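Local atomic coordinates of hypoxanthine phosphoribosyltransferase (Bacillus anthracis, PDB entry 4QYI), a protein that probably catalyses the salvage of hypoxanthine and guanine, joining the purine base to the phosphoribosyl group of phosphoribosyl pyrophosphate with the help of magnesium. Residues A52-I55 and R56-N60; S70-G73 and N74-E77; E153-G157 and Y158-C162. One frame throughout, in Å; residues are numbered along the deposited sequence.

Contact 1: A52-I55 and R56-N60; sequences ADLI and RHIKN
The last turn of helix 48-55 passes through a type I beta turn, Ile-55 to Ile-58, into the loop before strand 62-71; Arg-56 folds back along the helix to meet Ala-52 and Asp-53. Arg-56 NE donates to Ala-52 O over 3.0 Å, a fairly straight bond with an N-H...O angle of 152°. The donor stands above the plane of that carbonyl and not on a lone pair, while the oxygen lies slightly out of the guanidinium plane. A bend at chi3 (-75°) swings the guanidinium round so that its NE and NH2 both face the helix. NH2 then reaches Asp-53 OD1 at 2.9 Å. This is a salt bridge, but its hydrogen bond is weak because the N-H aims poorly, and the carboxylate and guanidinium planes are 32° apart. Neither charge depends on this pair alone. Asp-53 OD2 also meets Tyr-158 OH and a basic side chain of a neighbouring subunit, and Arg-56 NH1 meets an acidic side chain of that subunit, so the helix end belongs to the charge network of the dimer interface. The next residue, His-57, brings its ring obliquely toward the helix, and its ND1 makes only a weak bond of 3.3 Å to Asp-53 O. The backbone closes more firmly: His-57 N donates to Leu-54 O at 3.1 Å, and Ile-58 N bonds to Ile-55 O at 3.1 Å. On the buried side, where Ile-58 also rests on Ala-26 of helix 15-32, the Ile-58 side chain turns back toward the helix, and its CD1 ends 4.1 Å from Leu-54 CG.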
# COMPACT_ATOMS: atom_id res chain seq x y z
N ALA A 52 -0.54 1.46 -5.83
CA ALA A 52 -1.52 0.43 -6.16
C ALA A 52 -2.15 0.74 -7.53
O ALA A 52 -2.29 -0.15 -8.35
CB ALA A 52 -2.60 0.35 -5.08
N ASP A 53 -2.50 2.00 -7.78
CA ASP A 53 -3.13 2.36 -9.05
C ASP A 53 -2.14 2.37 -10.21
O ASP A 53 -2.45 1.89 -11.30
CB ASP A 53 -3.78 3.74 -8.98
CG ASP A 53 -5.03 3.76 -8.10
OD1 ASP A 53 -5.54 2.69 -7.69
OD2 ASP A 53 -5.51 4.88 -7.85
N LEU A 54 -0.94 2.91 -9.98
CA LEU A 54 0.06 2.99 -11.03
C LEU A 54 0.47 1.62 -11.57
O LEU A 54 0.50 1.40 -12.79
CB LEU A 54 1.31 3.68 -10.48
CG LEU A 54 2.47 3.90 -11.47
CD1 LEU A 54 2.09 4.95 -12.50
CD2 LEU A 54 3.71 4.33 -10.71
N ILE A 55 0.80 0.70 -10.68
CA ILE A 55 1.28 -0.60 -11.15
C ILE A 55 0.26 -1.41 -11.94
O ILE A 55 0.64 -2.22 -12.80
CB ILE A 55 1.91 -1.45 -10.03
CG1 ILE A 55 0.85 -1.94 -9.03
CG2 ILE A 55 3.04 -0.66 -9.36
CD1 ILE A 55 1.44 -2.84 -7.96
N ARG A 56 -1.01 -1.19 -11.66
CA ARG A 56 -2.07 -1.91 -12.36
C ARG A 56 -2.22 -1.50 -13.83
O ARG A 56 -2.90 -2.18 -14.59
CB ARG A 56 -3.39 -1.83 -11.60
CG ARG A 56 -3.40 -2.76 -10.41
CD ARG A 56 -4.72 -2.75 -9.69
NE ARG A 56 -4.86 -1.54 -8.90
CZ ARG A 56 -5.90 -1.26 -8.12
NH1 ARG A 56 -6.94 -2.10 -8.06
NH2 ARG A 56 -5.90 -0.14 -7.42
N HIS A 57 -1.60 -0.38 -14.21
CA HIS A 57 -1.59 0.08 -15.59
C HIS A 57 -0.29 -0.27 -16.28
O HIS A 57 -0.18 -0.09 -17.49
CB HIS A 57 -1.83 1.58 -15.68
CG HIS A 57 -3.25 1.97 -15.38
ND1 HIS A 57 -3.62 2.64 -14.25
CD2 HIS A 57 -4.39 1.71 -16.06
CE1 HIS A 57 -4.94 2.81 -14.25
NE2 HIS A 57 -5.42 2.25 -15.33
N ILE A 58 0.70 -0.76 -15.53
CA ILE A 58 1.97 -1.14 -16.14
C ILE A 58 1.90 -2.61 -16.53
O ILE A 58 1.68 -3.49 -15.70
CB ILE A 58 3.15 -0.89 -15.18
CG1 ILE A 58 3.27 0.61 -14.93
CG2 ILE A 58 4.44 -1.42 -15.77
CD1 ILE A 58 4.23 0.97 -13.81
N LYS A 59 2.13 -2.87 -17.81
CA LYS A 59 2.04 -4.24 -18.31
C LYS A 59 3.33 -5.02 -18.18
O LYS A 59 3.30 -6.23 -18.23
CB LYS A 59 1.49 -4.35 -19.76
CG LYS A 59 -0.03 -4.13 -19.97
CD LYS A 59 -0.42 -2.68 -20.25
CE LYS A 59 -0.02 -2.36 -21.68
NZ LYS A 59 -0.21 -0.92 -21.98
N ASN A 60 4.46 -4.33 -18.03
CA ASN A 60 5.72 -5.02 -17.83
C ASN A 60 5.65 -5.89 -16.58
O ASN A 60 4.76 -5.71 -15.73
CB ASN A 60 6.87 -4.03 -17.57
CG ASN A 60 7.06 -3.02 -18.69
OD1 ASN A 60 6.14 -2.27 -19.02
ND2 ASN A 60 8.28 -2.92 -19.21

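Contact 2: S70-G73 and N74-E77; sequences SSYG and NQTE
Between Ser-71 and Thr-76 the chain turns so tightly that their CA atoms come within 5.4 Å of each other, with Gly-73 at the N-cap of helix 74-79 and at a positive phi (116°), a conformation that glycine adopts easily. Thr-76 carries the contact. Its OG1 accepts from Tyr-72 N at 2.7 Å, nearly straight at an N-H...O angle of 164°, and its second partner is the backbone carbonyl of Lys-81, which can only accept. One hydroxyl therefore ties the turn before the helix to the chain that follows it. The rotation about CA-CB (chi1 -63°) sets OG1 beside the Thr-76 backbone N, facing the turn, and leaves CG2 anti to that nitrogen, where it packs 3.7 Å from Ser-71 CB. Tyr-72 adds a plain van der Waals approach, its CB lying 3.9 Å from the hydroxyl oxygen Thr-76 OG1, while the ring itself points off from the helix. Ser-71 works on the turn itself: its OG accepts from Gly-73 N at 2.7 Å, forming an ST turn that holds the N-cap residue in place. Gly-73 O starts the helix with two weak bonds, from Thr-76 N at 3.1 Å and from Glu-77 N at 3.4 Å. The turn lies at the surface, and none of its touching residues is buried. In relatives, the excursion after this strand is a mobile loop that closes over the active site, and the exposed turn here is consistent with that part. The contact joins the end of strand 62-71 to helix 74-79, and the chain then returns as strand 82-84, the antiparallel edge partner of 62-71, where Thr-76 rests on Val-82 and Tyr-72 on Lys-83.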
# COMPACT_ATOMS: atom_id res chain seq x y z
N SER A 70 12.10 7.66 8.51
CA SER A 70 11.55 8.71 9.36
C SER A 70 12.56 9.83 9.59
O SER A 70 13.78 9.66 9.46
CB SER A 70 11.05 8.15 10.70
OG SER A 70 12.10 7.60 11.46
N SER A 71 12.03 10.97 9.99
CA SER A 71 12.86 12.13 10.24
C SER A 71 13.61 12.10 11.55
O SER A 71 13.17 11.50 12.53
CB SER A 71 11.98 13.38 10.23
OG SER A 71 12.74 14.47 10.69
N TYR A 72 14.77 12.74 11.54
CA TYR A 72 15.58 12.89 12.74
C TYR A 72 15.29 14.26 13.38
O TYR A 72 15.84 14.57 14.42
CB TYR A 72 17.08 12.80 12.43
CG TYR A 72 17.66 11.42 12.21
CD1 TYR A 72 17.94 10.59 13.28
CD2 TYR A 72 17.98 10.97 10.93
CE1 TYR A 72 18.49 9.34 13.09
CE2 TYR A 72 18.55 9.73 10.73
CZ TYR A 72 18.80 8.91 11.80
OH TYR A 72 19.35 7.66 11.58
N GLY A 73 14.43 15.07 12.76
CA GLY A 73 14.09 16.40 13.31
C GLY A 73 14.55 17.50 12.37
O GLY A 73 14.37 17.39 11.15
N ASN A 74 15.14 18.56 12.91
CA ASN A 74 15.63 19.68 12.07
C ASN A 74 16.63 19.22 11.01
O ASN A 74 16.62 19.71 9.88
CB ASN A 74 16.27 20.76 12.93
CG ASN A 74 15.26 21.56 13.71
OD1 ASN A 74 14.05 21.45 13.47
ND2 ASN A 74 15.73 22.37 14.64
N GLN A 75 17.47 18.28 11.41
CA GLN A 75 18.48 17.69 10.53
C GLN A 75 17.85 17.20 9.22
O GLN A 75 18.41 17.42 8.13
CB GLN A 75 19.18 16.55 11.27
CG GLN A 75 19.92 17.08 12.50
CD GLN A 75 20.47 16.04 13.45
OE1 GLN A 75 21.21 16.35 14.39
NE2 GLN A 75 20.08 14.79 13.24
N THR A 76 16.69 16.56 9.32
CA THR A 76 15.98 16.07 8.14
C THR A 76 15.51 17.24 7.26
O THR A 76 15.71 17.23 6.05
CB THR A 76 14.78 15.21 8.57
OG1 THR A 76 15.25 14.05 9.27
CG2 THR A 76 13.94 14.78 7.36
N GLU A 77 14.91 18.25 7.88
CA GLU A 77 14.42 19.42 7.17
C GLU A 77 15.52 20.19 6.42
O GLU A 77 15.24 20.81 5.41
CB GLU A 77 13.75 20.37 8.15
CG GLU A 77 12.46 19.83 8.74
CD GLU A 77 11.99 20.66 9.91
OE1 GLU A 77 11.45 20.12 10.89
OE2 GLU A 77 12.23 21.88 9.85

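Contact 3: E153-G157 and Y158-C162; sequences EFIVG and YGIDC
Gly-157 N donates to Ile-160 O over 2.8 Å at an N-H...O angle of 153°, and Ile-160 N answers to Gly-157 O at 3.0 Å. These two bonds make a single antiparallel hydrogen-bonded pair, closed by Tyr-158 and Gly-159 in a type I' turn. Ile-160 O also receives a CA-H...O contact from Val-156 CA at 3.5 Å. Beyond the bridge, Val-156 CG1 lies against Cys-162 CB at 3.5 Å, over one side of the reversal. Ile-160 lays its CG2 over Ile-155 O at 3.6 Å, while its other branch, CG1, runs alongside Gly-157 O. Tyr-158 takes no such place: with CG anti to the backbone N (chi1 -162°), the ring leaves the turn and inserts between helices 15-32 and 48-55, touching Val-22 and Phe-50, and its hydroxyl ends at Asp-53. The turn and the arm leaving it have further polar partners: Gly-159 O takes Arg-167 NH1, and Asp-161 OD2 takes Glu-164 N. Ile-160 rests on Asp-102, which with Glu-101 lies at the magnesium site, and the nearest atoms of the Asp-161 side chain and a bound phosphate, probably from the crystallisation liquor, are about 4 Å apart. The arrangement is a tight, hairpin-like reversal with a two-residue type I' turn and one antiparallel bridge, bordering the metal site of a phosphoribosyltransferase fold.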
# COMPACT_ATOMS: atom_id res chain seq x y z
N GLU A 153 1.15 24.35 -0.64
CA GLU A 153 0.04 24.35 0.29
C GLU A 153 -0.16 22.94 0.88
O GLU A 153 0.33 21.96 0.33
CB GLU A 153 -1.21 24.80 -0.46
CG GLU A 153 -2.52 24.73 0.30
CD GLU A 153 -3.69 25.15 -0.57
OE1 GLU A 153 -3.96 24.45 -1.57
OE2 GLU A 153 -4.35 26.17 -0.23
N PHE A 154 -0.88 22.87 1.99
CA PHE A 154 -1.16 21.59 2.66
C PHE A 154 -2.26 20.85 1.92
O PHE A 154 -3.31 21.41 1.64
CB PHE A 154 -1.58 21.79 4.12
CG PHE A 154 -0.53 22.46 4.95
CD1 PHE A 154 0.71 21.87 5.14
CD2 PHE A 154 -0.78 23.69 5.55
CE1 PHE A 154 1.68 22.50 5.89
CE2 PHE A 154 0.18 24.31 6.32
CZ PHE A 154 1.42 23.72 6.49
N ILE A 155 -2.03 19.58 1.63
CA ILE A 155 -3.01 18.80 0.91
C ILE A 155 -3.23 17.46 1.58
O ILE A 155 -2.38 16.98 2.32
CB ILE A 155 -2.56 18.57 -0.55
CG1 ILE A 155 -1.27 17.70 -0.62
CG2 ILE A 155 -2.40 19.92 -1.26
CD1 ILE A 155 -0.04 18.28 0.04
N VAL A 156 -4.38 16.85 1.30
CA VAL A 156 -4.72 15.55 1.84
C VAL A 156 -5.47 14.76 0.79
O VAL A 156 -5.90 15.32 -0.23
CB VAL A 156 -5.61 15.66 3.11
CG1 VAL A 156 -4.88 16.38 4.23
CG2 VAL A 156 -6.93 16.35 2.79
N GLY A 157 -5.62 13.46 1.04
CA GLY A 157 -6.34 12.56 0.14
C GLY A 157 -5.46 11.64 -0.71
O GLY A 157 -4.25 11.87 -0.85
N TYR A 158 -6.07 10.59 -1.26
CA TYR A 158 -5.37 9.67 -2.15
C TYR A 158 -4.05 9.17 -1.52
O TYR A 158 -3.00 9.20 -2.14
CB TYR A 158 -5.14 10.37 -3.51
CG TYR A 158 -4.82 9.45 -4.67
CD1 TYR A 158 -5.83 8.72 -5.32
CD2 TYR A 158 -3.53 9.34 -5.17
CE1 TYR A 158 -5.55 7.88 -6.38
CE2 TYR A 158 -3.24 8.52 -6.25
CZ TYR A 158 -4.25 7.80 -6.85
OH TYR A 158 -3.92 6.97 -7.90
N GLY A 159 -4.14 8.72 -0.27
CA GLY A 159 -2.99 8.23 0.48
C GLY A 159 -2.25 9.21 1.37
O GLY A 159 -1.57 8.80 2.31
N ILE A 160 -2.42 10.50 1.10
CA ILE A 160 -1.78 11.58 1.84
C ILE A 160 -2.63 12.02 3.03
O ILE A 160 -3.84 12.32 2.90
CB ILE A 160 -1.56 12.78 0.90
CG1 ILE A 160 -0.86 12.30 -0.36
CG2 ILE A 160 -0.75 13.89 1.57
CD1 ILE A 160 -0.78 13.32 -1.47
N ASP A 161 -2.00 12.12 4.19
CA ASP A 161 -2.72 12.49 5.41
C ASP A 161 -2.37 13.85 5.99
O ASP A 161 -1.50 14.57 5.52
CB ASP A 161 -2.35 11.53 6.53
CG ASP A 161 -0.91 11.75 7.03
OD1 ASP A 161 0.02 11.80 6.20
OD2 ASP A 161 -0.70 11.88 8.25
N CYS A 162 -3.12 14.18 7.03
CA CYS A 162 -2.85 15.34 7.86
C CYS A 162 -3.14 14.71 9.23
O CYS A 162 -4.28 14.36 9.56
CB CYS A 162 -3.74 16.53 7.56
SG CYS A 162 -3.58 17.76 8.88

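Overall arrangement
The contacts follow one another along the chain without interleaving, all within the phosphoribosyltransferase domain. Contacts 1 and 2 lie on opposite sides of the chain's centre, their centres 32 Å apart, and flank strand 62-71 of the mixed sheet: one precedes it, the other takes in its last residues and the turn beyond. Contact 3 starts on 155-156, an outer strand of the small antiparallel sheet, and continues into the loop after it, with centres about 22 Å from contact 1 and 20 Å from contact 2. It meets contact 1 directly, Tyr-158 OH lying 2.6 Å from Asp-53 OD2, a probable hydrogen bond linking the turn near the magnesium to the dimer interface. Contact 2 touches neither.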